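Local atomic coordinates of MdcA (Pseudomonas aeruginosa, PDB entry 5VIT), a protein that is the alpha subunit of malonate decarboxylase and probably acts as the transferase that exchanges acetyl for malonyl on the acyl carrier protein, releasing acetate. Residues N59-D64 and L151-V156. Numbering follows the deposited sequence.
Sequences NQKQAD and LVAGFV
Leu151 meets Ala63 at the start of this contact, where strand 149-154 of a parallel alpha/beta sheet passes the loop that links the neighbouring strand 52-55 to helix 64-70. The strand's pairing is seen in backbone hydrogen bonds of Leu151 with Val54 and Glu56. Leu151 O lies 3.9 Å from Ala63 CB, while the Leu151 side chain packs on Val53, Leu55, Leu66 and Leu70, in the layer between sheet and helix. Val152 turns its side chain away from the loop and offers backbone instead, with its C atom 3.9 Å from the same Ala63 methyl. That methyl is set against the strand at the centre of an inverse gamma turn, closed by a weak bond from Asp64 N to Gln62 O, with Ala63 in the N-cap position of the helix.

Ala153 is the residue on which both parts of the loop converge. Ala153 CA and Ala63 CA are 4.9 Å apart, and the two methyls touch at 3.8 Å, Ala153 CB to Ala63 CB. Lys61 comes alongside, its CD 3.6 Å from Ala153 CB. With CG anti to the backbone N (chi1 -159°), the lysine chain sets out beside its own carbonyl carbon, then bends at each later torsion to reach over Ala153. The buried ammonium also bonds Ser168 O and Thr172 OG1, so three oxygens grip it. Lys61 NZ donates to Ala153 O at 2.8 Å, with a C=O...N angle of 147° and the nitrogen tilted 33° from the carbonyl plane.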
# COMPACT_ATOMS: atom_id res chain seq x y z
N ASN A 59 2.00 34.70 -12.01
CA ASN A 59 0.95 33.85 -11.50
C ASN A 59 -0.16 34.66 -10.82
O ASN A 59 -1.34 34.35 -10.97
CB ASN A 59 1.50 32.83 -10.51
CG ASN A 59 2.09 31.62 -11.19
OD1 ASN A 59 1.91 31.40 -12.40
ND2 ASN A 59 2.80 30.81 -10.42
N GLN A 60 0.23 35.71 -10.09
CA GLN A 60 -0.74 36.49 -9.34
C GLN A 60 -0.81 37.94 -9.83
O GLN A 60 -1.85 38.40 -10.31
CB GLN A 60 -0.40 36.41 -7.85
CG GLN A 60 -0.48 34.97 -7.30
CD GLN A 60 0.84 34.43 -6.71
OE1 GLN A 60 1.94 34.88 -7.05
NE2 GLN A 60 0.72 33.44 -5.81
N LYS A 61 0.30 38.65 -9.73
CA LYS A 61 0.42 40.03 -10.20
C LYS A 61 0.18 40.18 -11.72
O LYS A 61 0.85 39.53 -12.52
CB LYS A 61 1.81 40.56 -9.83
CG LYS A 61 1.93 42.07 -9.78
CD LYS A 61 3.08 42.60 -10.62
CE LYS A 61 4.44 42.07 -10.19
NZ LYS A 61 5.17 42.99 -9.30
N GLN A 62 -0.76 41.04 -12.12
CA GLN A 62 -0.94 41.36 -13.54
C GLN A 62 -0.66 42.85 -13.78
O GLN A 62 -1.19 43.70 -13.05
CB GLN A 62 -2.36 41.03 -14.04
CG GLN A 62 -2.88 39.67 -13.64
CD GLN A 62 -2.03 38.54 -14.18
OE1 GLN A 62 -1.73 38.49 -15.38
NE2 GLN A 62 -1.63 37.62 -13.30
N ALA A 63 0.16 43.16 -14.78
CA ALA A 63 0.29 44.54 -15.25
C ALA A 63 -0.85 44.83 -16.24
O ALA A 63 -0.62 45.04 -17.43
CB ALA A 63 1.64 44.77 -15.91
N ASP A 64 -2.08 44.83 -15.73
CA ASP A 64 -3.26 44.79 -16.59
C ASP A 64 -3.58 46.15 -17.24
O ASP A 64 -4.22 46.21 -18.29
CB ASP A 64 -4.47 44.27 -15.80
CG ASP A 64 -4.86 45.18 -14.66
OD1 ASP A 64 -4.05 45.35 -13.71
OD2 ASP A 64 -5.99 45.71 -14.70
N LEU A 151 7.15 45.02 -19.67
CA LEU A 151 5.95 45.69 -19.18
C LEU A 151 5.55 45.08 -17.84
O LEU A 151 4.98 43.98 -17.80
CB LEU A 151 4.81 45.57 -20.20
CG LEU A 151 5.22 46.00 -21.60
CD1 LEU A 151 4.10 45.76 -22.60
CD2 LEU A 151 5.65 47.46 -21.58
N VAL A 152 5.88 45.75 -16.74
CA VAL A 152 5.71 45.13 -15.43
C VAL A 152 4.99 46.08 -14.48
O VAL A 152 4.70 47.22 -14.83
CB VAL A 152 7.08 44.68 -14.82
CG1 VAL A 152 7.82 43.74 -15.77
CG2 VAL A 152 7.95 45.87 -14.46
N ALA A 153 4.71 45.60 -13.27
CA ALA A 153 3.84 46.33 -12.36
C ALA A 153 4.41 46.43 -10.95
O ALA A 153 5.11 45.52 -10.50
CB ALA A 153 2.46 45.67 -12.32
N GLY A 154 4.11 47.53 -10.27
CA GLY A 154 4.51 47.72 -8.89
C GLY A 154 3.41 48.42 -8.10
O GLY A 154 2.44 48.91 -8.68
N PHE A 155 3.54 48.46 -6.77
CA PHE A 155 2.62 49.24 -5.95
C PHE A 155 2.93 50.74 -5.99
O PHE A 155 2.06 51.56 -6.26
CB PHE A 155 2.63 48.75 -4.51
CG PHE A 155 1.79 47.53 -4.27
CD1 PHE A 155 2.38 46.29 -4.04
CD2 PHE A 155 0.40 47.62 -4.25
CE1 PHE A 155 1.61 45.15 -3.80
CE2 PHE A 155 -0.39 46.49 -4.02
CZ PHE A 155 0.23 45.25 -3.80
N VAL A 156 4.19 51.10 -5.72
CA VAL A 156 4.57 52.50 -5.57
C VAL A 156 5.86 52.82 -6.31
O VAL A 156 6.81 52.04 -6.25
CB VAL A 156 4.75 52.88 -4.08
CG1 VAL A 156 4.97 54.38 -3.92
CG2 VAL A 156 3.54 52.44 -3.24